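PDB 5C94: Non-structural protein 9 from Avian infectious bronchitis virus, which forms a homodimer that binds RNA and probably serves the coronavirus replication complex as one of its accessory subunits. Local coordinates for residues 9-14 with 102-107; 23-28 with 67-72; 40-45 with 61-66. All coordinates share one frame; numbering follows the deposited sequence. Where two conformers were deposited one is given.

Contact 1: residues 9-14 with 102-107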
loop_
_atom_site.group_PDB
_atom_site.type_symbol
_atom_site.label_atom_id
_atom_site.label_comp_id
_atom_site.label_asym_id
_atom_site.label_seq_id
_atom_site.Cartn_x
_atom_site.Cartn_y
_atom_site.Cartn_z
ATOM N N LEU A 9 8.906 2.667 -11.161
ATOM C CA LEU A 9 8.455 1.331 -11.543
ATOM C C LEU A 9 7.249 0.922 -10.695
ATOM O O LEU A 9 7.359 0.777 -9.476
ATOM C CB LEU A 9 9.577 0.306 -11.422
ATOM C CG LEU A 9 9.578 -0.773 -12.492
ATOM C CD1 LEU A 9 9.303 -0.168 -13.871
ATOM C CD2 LEU A 9 10.925 -1.481 -12.468
ATOM N N MET A 10 6.093 0.740 -11.335
ATOM C CA MET A 10 4.882 0.481 -10.562
ATOM C C MET A 10 4.633 -1.002 -10.324
ATOM O O MET A 10 4.623 -1.818 -11.254
ATOM C CB MET A 10 3.635 1.092 -11.211
ATOM C CG MET A 10 2.404 0.913 -10.314
ATOM S SD MET A 10 1.011 2.013 -10.596
ATOM C CE MET A 10 -0.063 0.897 -11.499
ATOM N N PRO A 11 4.442 -1.344 -9.052
ATOM C CA PRO A 11 4.145 -2.698 -8.575
ATOM C C PRO A 11 2.670 -3.066 -8.776
ATOM O O PRO A 11 1.785 -2.213 -8.688
ATOM C CB PRO A 11 4.521 -2.636 -7.094
ATOM C CG PRO A 11 4.470 -1.172 -6.737
ATOM C CD PRO A 11 4.736 -0.393 -7.964
ATOM N N HIS A 12 2.415 -4.339 -9.054
ATOM C CA HIS A 12 1.070 -4.781 -9.388
ATOM C C HIS A 12 0.586 -5.916 -8.499
ATOM O O HIS A 12 1.181 -7.006 -8.461
ATOM C CB HIS A 12 1.016 -5.218 -10.849
ATOM C CG HIS A 12 1.430 -4.146 -11.806
ATOM N ND1 HIS A 12 0.819 -2.913 -11.849
ATOM C CD2 HIS A 12 2.406 -4.121 -12.745
ATOM C CE1 HIS A 12 1.401 -2.169 -12.776
ATOM N NE2 HIS A 12 2.362 -2.880 -13.334
ATOM N N GLY A 13 -0.500 -5.648 -7.783
ATOM C CA GLY A 13 -1.187 -6.664 -7.009
ATOM C C GLY A 13 -0.449 -7.012 -5.744
ATOM O O GLY A 13 0.721 -6.678 -5.584
ATOM N N VAL A 14 -1.147 -7.666 -4.829
ATOM C CA VAL A 14 -0.520 -8.224 -3.645
ATOM C C VAL A 14 -1.014 -9.648 -3.539
ATOM O O VAL A 14 -2.211 -9.888 -3.487
ATOM C CB VAL A 14 -0.865 -7.450 -2.351
ATOM C CG1 VAL A 14 -0.327 -8.188 -1.133
ATOM C CG2 VAL A 14 -0.339 -6.010 -2.404
ATOM N N ARG A 102 6.444 -1.578 0.466
ATOM C CA ARG A 102 6.034 -1.703 1.870
ATOM C C ARG A 102 4.607 -1.196 2.071
ATOM O O ARG A 102 3.805 -1.816 2.764
ATOM C CB ARG A 102 6.973 -0.928 2.798
ATOM C CG ARG A 102 8.395 -1.460 2.842
ATOM C CD ARG A 102 9.287 -0.628 3.756
ATOM N NE ARG A 102 10.685 -1.000 3.569
ATOM C CZ ARG A 102 11.398 -1.694 4.452
ATOM N NH1 ARG A 102 10.857 -2.071 5.603
ATOM N NH2 ARG A 102 12.660 -1.997 4.194
ATOM N N GLY A 103 4.306 -0.050 1.470
ATOM C CA GLY A 103 2.989 0.540 1.584
ATOM C C GLY A 103 1.931 -0.361 0.978
ATOM O O GLY A 103 0.825 -0.484 1.529
ATOM N N MET A 104 2.262 -1.002 -0.136
ATOM C CA MET A 104 1.305 -1.872 -0.794
ATOM C C MET A 104 0.841 -3.005 0.109
ATOM O O MET A 104 -0.343 -3.325 0.140
ATOM C CB MET A 104 1.897 -2.427 -2.076
ATOM C CG MET A 104 1.940 -1.401 -3.174
ATOM S SD MET A 104 2.212 -2.203 -4.744
ATOM C CE MET A 104 1.125 -3.614 -4.583
ATOM N N VAL A 105 1.773 -3.599 0.849
ATOM C CA VAL A 105 1.424 -4.607 1.840
ATOM C C VAL A 105 0.524 -4.008 2.922
ATOM O O VAL A 105 -0.479 -4.615 3.305
ATOM C CB VAL A 105 2.672 -5.213 2.517
ATOM C CG1 VAL A 105 2.255 -6.188 3.626
ATOM C CG2 VAL A 105 3.551 -5.921 1.503
ATOM N N LEU A 106 0.879 -2.823 3.415
ATOM C CA LEU A 106 0.096 -2.196 4.481
ATOM C C LEU A 106 -1.306 -1.891 3.978
ATOM O O LEU A 106 -2.291 -2.085 4.696
ATOM C CB LEU A 106 0.763 -0.914 4.997
ATOM C CG LEU A 106 2.080 -1.080 5.759
ATOM C CD1 LEU A 106 2.661 0.280 6.120
ATOM C CD2 LEU A 106 1.903 -1.938 7.009
ATOM N N GLY A 107 -1.383 -1.408 2.743
ATOM C CA GLY A 107 -2.657 -1.115 2.125
ATOM C C GLY A 107 -3.499 -2.373 1.993
ATOM O O GLY A 107 -4.701 -2.335 2.243
#
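Gly13 O is held by a hydrogen bond from Thr37 OG1 of strand 30-39 and is also approached by the terminal methyl of Met104, with Met104 CE 3.2 Å from Gly13 O. The methyl therefore adds a carbon neighbour to a carbonyl that already has a polar partner. The two deposited conformers of Met104 make such fine detail doubtful, and the distances given here hold for one of them. In that conformer the thioether is the part that bridges from helix 99-109 to the start of strand 12-22. Its sulfur lies against the ring of Pro11, with Met104 SD 3.2 Å from Pro11 CG, a separation too tight to carry weight. The chain then bends at its last torsion (chi3 42°), which turns CE from the proline toward Gly13 and Val14. There Met104 CE meets Val14 CG2 at 3.6 Å, the two side chains running past each other in opposite directions. With CG1 of Val14 anti to the backbone N (chi1 173°), CG2 is the branch that reaches both this methyl and the helix backbone, where it lies 3.7 Å from Met104 O. The contact is thus apolar and rests on one helix residue, although 216 Å² is buried in total. A diethylene glycol molecule, probably from the crystallisation liquor, makes hydrogen bonds to Pro11 O and Gly13 N. Beyond the two segments, Met104 packs on Leu106 of the second subunit, and Leu106 on Met104 of that subunit. Gly103 and Gly107 are one helical turn apart, as Gly107 N to Gly103 O at 2.7 Å confirms. This spacing is the GxxxG motif of the C-terminal helix, characteristic of the helix-to-helix dimer interface of coronavirus nsp9.

Contact 2: residues 23-28 with 67-72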
loop_
_atom_site.group_PDB
_atom_site.type_symbol
_atom_site.label_atom_id
_atom_site.label_comp_id
_atom_site.label_asym_id
_atom_site.label_seq_id
_atom_site.Cartn_x
_atom_site.Cartn_y
_atom_site.Cartn_z
ATOM N N VAL A 23 14.779 -17.880 13.460
ATOM C CA VAL A 23 15.543 -16.860 14.161
ATOM C C VAL A 23 16.941 -16.687 13.532
ATOM O O VAL A 23 17.615 -15.697 13.779
ATOM C CB VAL A 23 15.652 -17.171 15.666
ATOM C CG1 VAL A 23 14.296 -17.551 16.219
ATOM C CG2 VAL A 23 16.658 -18.269 15.901
ATOM N N ASP A 24 17.357 -17.647 12.713
ATOM C CA ASP A 24 18.522 -17.479 11.846
ATOM C C ASP A 24 18.374 -18.361 10.604
ATOM O O ASP A 24 17.487 -19.222 10.548
ATOM C CB ASP A 24 19.824 -17.815 12.584
ATOM C CG ASP A 24 19.850 -19.234 13.131
ATOM O OD1 ASP A 24 19.710 -20.201 12.343
ATOM O OD2 ASP A 24 20.036 -19.379 14.354
ATOM N N GLN A 25 19.255 -18.171 9.623
ATOM C CA GLN A 25 19.124 -18.855 8.339
ATOM C C GLN A 25 19.265 -20.380 8.423
ATOM O O GLN A 25 18.709 -21.123 7.602
ATOM C CB GLN A 25 20.147 -18.291 7.364
ATOM C CG GLN A 25 20.556 -19.258 6.280
ATOM C CD GLN A 25 21.455 -18.623 5.267
ATOM O OE1 GLN A 25 21.625 -17.398 5.250
ATOM N NE2 GLN A 25 22.030 -19.444 4.396
ATOM N N ALA A 26 20.021 -20.859 9.382
ATOM C CA ALA A 26 20.189 -22.274 9.559
ATOM C C ALA A 26 18.966 -22.944 10.170
ATOM O O ALA A 26 18.847 -24.121 10.161
ATOM C CB ALA A 26 21.422 -22.553 10.381
ATOM N N HIS A 27 18.035 -22.157 10.656
ATOM C CA HIS A 27 16.883 -22.689 11.349
ATOM C C HIS A 27 15.580 -22.024 10.909
ATOM O O HIS A 27 14.939 -21.400 11.693
ATOM C CB HIS A 27 17.096 -22.610 12.880
ATOM C CG HIS A 27 18.344 -23.287 13.353
ATOM N ND1 HIS A 27 19.545 -22.639 13.451
ATOM C CD2 HIS A 27 18.585 -24.557 13.710
ATOM C CE1 HIS A 27 20.468 -23.471 13.852
ATOM N NE2 HIS A 27 19.907 -24.639 14.031
ATOM N N CYS A 28 15.200 -22.173 9.653
ATOM C CA CYS A 28 13.963 -21.581 9.141
ATOM C C CYS A 28 12.917 -22.679 9.200
ATOM O O CYS A 28 12.591 -23.301 8.188
ATOM C CB CYS A 28 14.085 -21.077 7.705
ATOM S SG CYS A 28 15.023 -19.570 7.578
ATOM N N GLN A 67 15.971 -22.012 -4.059
ATOM C CA GLN A 67 15.804 -21.683 -2.630
ATOM C C GLN A 67 16.700 -20.534 -2.149
ATOM O O GLN A 67 17.934 -20.655 -2.127
ATOM C CB GLN A 67 16.076 -22.914 -1.752
ATOM C CG GLN A 67 15.654 -22.720 -0.271
ATOM C CD GLN A 67 14.143 -22.868 -0.063
ATOM O OE1 GLN A 67 13.459 -23.511 -0.863
ATOM N NE2 GLN A 67 13.615 -22.247 0.992
ATOM N N ILE A 68 16.088 -19.427 -1.741
ATOM C CA ILE A 68 16.883 -18.300 -1.262
ATOM C C ILE A 68 16.515 -17.888 0.158
ATOM O O ILE A 68 15.472 -18.287 0.690
ATOM C CB ILE A 68 16.743 -17.070 -2.166
ATOM C CG1 ILE A 68 15.360 -16.458 -2.023
ATOM C CG2 ILE A 68 17.029 -17.422 -3.638
ATOM C CD1 ILE A 68 15.352 -14.981 -2.365
ATOM N N TYR A 69 17.394 -17.091 0.763
ATOM C CA TYR A 69 17.191 -16.556 2.102
ATOM C C TYR A 69 17.269 -15.023 2.090
ATOM O O TYR A 69 18.077 -14.428 1.368
ATOM C CB TYR A 69 18.213 -17.175 3.065
ATOM C CG TYR A 69 18.011 -18.681 3.199
ATOM C CD1 TYR A 69 18.545 -19.570 2.254
ATOM C CD2 TYR A 69 17.253 -19.213 4.240
ATOM C CE1 TYR A 69 18.339 -20.946 2.357
ATOM C CE2 TYR A 69 17.047 -20.579 4.352
ATOM C CZ TYR A 69 17.588 -21.440 3.412
ATOM O OH TYR A 69 17.367 -22.798 3.533
ATOM N N VAL A 70 16.380 -14.391 2.851
ATOM C CA VAL A 70 16.366 -12.933 2.983
ATOM C C VAL A 70 16.301 -12.513 4.459
ATOM O O VAL A 70 15.682 -13.187 5.296
ATOM C CB VAL A 70 15.170 -12.287 2.227
ATOM C CG1 VAL A 70 15.238 -12.606 0.749
ATOM C CG2 VAL A 70 13.845 -12.758 2.801
ATOM N N ASP A 71 16.969 -11.407 4.765
ATOM C CA ASP A 71 16.935 -10.807 6.094
ATOM C C ASP A 71 15.621 -10.055 6.322
ATOM O O ASP A 71 14.998 -9.556 5.380
ATOM C CB ASP A 71 18.132 -9.862 6.272
ATOM C CG ASP A 71 19.467 -10.608 6.357
ATOM O OD1 ASP A 71 19.497 -11.786 6.788
ATOM O OD2 ASP A 71 20.493 -10.020 5.959
ATOM N N LEU A 72 15.218 -9.966 7.582
ATOM C CA LEU A 72 13.997 -9.267 7.958
ATOM C C LEU A 72 14.305 -8.011 8.786
ATOM O O LEU A 72 15.181 -8.034 9.647
ATOM C CB LEU A 72 13.084 -10.213 8.753
ATOM C CG LEU A 72 12.722 -11.526 8.065
ATOM C CD1 LEU A 72 11.893 -12.408 8.987
ATOM C CD2 LEU A 72 11.968 -11.230 6.771
#
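The amide of Gln25 lies flat over the aromatic ring of Tyr69, the two planes only 5° apart, while the sulfur of Cys28 meets the same ring at its edge. The stack is offset: Gln25 CD is 4.0 Å from Tyr69 CG, so the amide covers the CB end of the ring. Deeper over the face sits the methylene, Gln25 CG standing 4.1 Å from the centroid of the Tyr69 ring and 21° off its normal, a CH-pi contact. Gln25 reaches there because CG is anti to the backbone N (chi1 154°) and the chain stays extended beyond it. Cys28 SG lies in the ring plane, 3.9 Å from Tyr69 CE2, giving a sulfur-aromatic edge contact. Within the loop, His27 ND1 donates to Asp24 OD1 at 2.7 Å, using the syn lone pair of the carboxylate and staying close to the imidazole plane. That bond spans the turn that also carries Gln25, as does His27 N to Asp24 O at 3.0 Å. The contact is exposed, and Tyr69 and Cys28 also touch a crystal neighbour. It joins the hairpin loop between strands 12-22 and 30-39 to the edge strand 67-71 of the antiparallel nsp9 fold, which resembles an OB barrel.

Contact 3: residues 40-45 with 61-66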
loop_
_atom_site.group_PDB
_atom_site.type_symbol
_atom_site.label_atom_id
_atom_site.label_comp_id
_atom_site.label_asym_id
_atom_site.label_seq_id
_atom_site.Cartn_x
_atom_site.Cartn_y
_atom_site.Cartn_z
ATOM N N SER A 40 7.670 -5.504 -13.093
ATOM C CA SER A 40 8.273 -5.876 -14.382
ATOM C C SER A 40 8.144 -7.368 -14.692
ATOM O O SER A 40 9.120 -8.013 -15.097
ATOM C CB SER A 40 9.743 -5.477 -14.420
ATOM O OG SER A 40 9.864 -4.077 -14.308
ATOM N N GLY A 41 6.940 -7.900 -14.475
ATOM C CA GLY A 41 6.609 -9.284 -14.767
ATOM C C GLY A 41 7.239 -10.298 -13.836
ATOM O O GLY A 41 7.227 -11.500 -14.102
ATOM N N SER A 42 7.790 -9.810 -12.735
ATOM C CA SER A 42 8.499 -10.675 -11.813
ATOM C C SER A 42 8.001 -10.465 -10.399
ATOM O O SER A 42 7.693 -9.340 -10.005
ATOM C CB SER A 42 10.008 -10.427 -11.883
ATOM O OG SER A 42 10.567 -11.039 -13.031
ATOM N N SER A 43 7.914 -11.567 -9.658
ATOM C CA SER A 43 7.466 -11.568 -8.275
ATOM C C SER A 43 8.518 -10.944 -7.368
ATOM O O SER A 43 9.698 -11.248 -7.493
ATOM C CB SER A 43 7.158 -13.000 -7.813
ATOM O OG SER A 43 5.883 -13.414 -8.265
ATOM N N VAL A 44 8.086 -10.063 -6.466
ATOM C CA VAL A 44 8.963 -9.469 -5.463
ATOM C C VAL A 44 8.367 -9.705 -4.067
ATOM O O VAL A 44 7.277 -9.218 -3.764
ATOM C CB VAL A 44 9.172 -7.968 -5.743
ATOM C CG1 VAL A 44 9.931 -7.263 -4.592
ATOM C CG2 VAL A 44 9.902 -7.778 -7.092
ATOM N N VAL A 45 9.049 -10.496 -3.236
ATOM C CA VAL A 45 8.566 -10.742 -1.883
ATOM C C VAL A 45 8.878 -9.520 -1.009
ATOM O O VAL A 45 10.006 -9.020 -0.988
ATOM C CB VAL A 45 9.179 -12.030 -1.274
ATOM C CG1 VAL A 45 8.520 -12.367 0.039
ATOM C CG2 VAL A 45 8.965 -13.191 -2.206
ATOM N N LEU A 61 11.238 -19.897 -2.638
ATOM C CA LEU A 61 11.784 -20.051 -3.978
ATOM C C LEU A 61 11.712 -18.758 -4.735
ATOM O O LEU A 61 10.790 -18.024 -4.564
ATOM C CB LEU A 61 11.032 -21.108 -4.752
ATOM C CG LEU A 61 11.120 -22.553 -4.304
ATOM C CD1 LEU A 61 10.406 -23.467 -5.260
ATOM C CD2 LEU A 61 12.539 -23.003 -4.098
ATOM N N ASN A 62 12.691 -18.485 -5.572
ATOM C CA ASN A 62 12.652 -17.327 -6.442
ATOM C C ASN A 62 12.043 -17.617 -7.804
ATOM O O ASN A 62 11.521 -18.703 -8.026
ATOM C CB ASN A 62 14.025 -16.692 -6.592
ATOM C CG ASN A 62 15.001 -17.549 -7.342
ATOM O OD1 ASN A 62 14.722 -18.653 -7.727
ATOM N ND2 ASN A 62 16.169 -17.028 -7.528
ATOM N N GLU A 63 12.089 -16.632 -8.702
ATOM C CA GLU A 63 11.589 -16.815 -10.069
ATOM C C GLU A 63 12.183 -18.043 -10.751
ATOM O O GLU A 63 11.464 -18.839 -11.361
ATOM C CB GLU A 63 11.862 -15.560 -10.917
ATOM C CG GLU A 63 11.050 -14.332 -10.506
ATOM C CD GLU A 63 9.592 -14.380 -10.983
ATOM O OE1 GLU A 63 9.205 -15.331 -11.690
ATOM O OE2 GLU A 63 8.817 -13.472 -10.636
ATOM N N ALA A 64 13.493 -18.204 -10.615
ATOM C CA ALA A 64 14.207 -19.323 -11.220
ATOM C C ALA A 64 13.965 -20.647 -10.502
ATOM O O ALA A 64 14.636 -21.632 -10.788
ATOM C CB ALA A 64 15.701 -19.031 -11.259
ATOM N N GLY A 65 13.031 -20.669 -9.556
ATOM C CA GLY A 65 12.719 -21.880 -8.812
ATOM C C GLY A 65 13.786 -22.326 -7.822
ATOM O O GLY A 65 13.826 -23.495 -7.430
ATOM N N ASN A 66 14.638 -21.392 -7.404
ATOM C CA ASN A 66 15.726 -21.687 -6.474
ATOM C C ASN A 66 15.421 -21.271 -5.030
ATOM O O ASN A 66 14.714 -20.279 -4.807
ATOM C CB ASN A 66 16.997 -20.988 -6.945
ATOM C CG ASN A 66 17.461 -21.477 -8.298
ATOM O OD1 ASN A 66 17.285 -22.647 -8.645
ATOM N ND2 ASN A 66 18.040 -20.576 -9.080
#
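A tight beta hairpin turn, linking strands 57-61 and 67-71, reaches out to the beginning of strand 42-50. It is a type I turn from Asn62 to Gly65 followed by a G1 beta bulge, as three features show: Gly65 N bonds to Asn62 O at 2.9 Å, Asn62 N bonds to Asn66 O at 2.8 Å, and Gly65 has the positive phi (71°) of the bulge position. A side chain reinforces the closure, Asn66 N donating to Asn62 OD1 at 2.8 Å, with the donor tilted out of the carbonyl plane. Glu63, the second residue of the turn, is what spans the gap. Its chain bends at chi2 (-77°) and presents OE2 to the backbone at Ser42 and Ser43. The nominal bond from Ser43 N to Glu63 OE2 is nearly straight at 166°, yet its 2.3 Å is too short to be trusted. Glu63 is poorly ordered as well, so the length is doubtful and the carboxylate may well be mobile. As modelled, the same oxygen lies nearer the CB atoms of both serines, 3.3 Å from Ser43 CB and 3.5 Å from Ser42 CB, than their hydroxyls, a detail as doubtful as the bond length. Around this exposed bridge, Ser43 packs on Tyr36 and Val44 on Ile39, both of strand 30-39, while Asn62 rests on Ile68 of strand 67-71.

All three contacts reach the same antiparallel sheet, and along the chain they are nested: contact 3 lies inside the loop closed by contact 2, which lies inside that of contact 1. Contacts 1 and 2 are on opposite sides of the chain's centre, their centres about 23 Å apart. Contact 3 touches each of them. Leu9 CD2 packs 3.4 Å from Ser40 OG on the side of contact 1, and Gln67 OE1 lies 3.4 Å from Leu61 CD2 on that of contact 2. Among the three, contact 1 alone meets the second subunit; contacts 2 and 3 are surface contacts of the monomer.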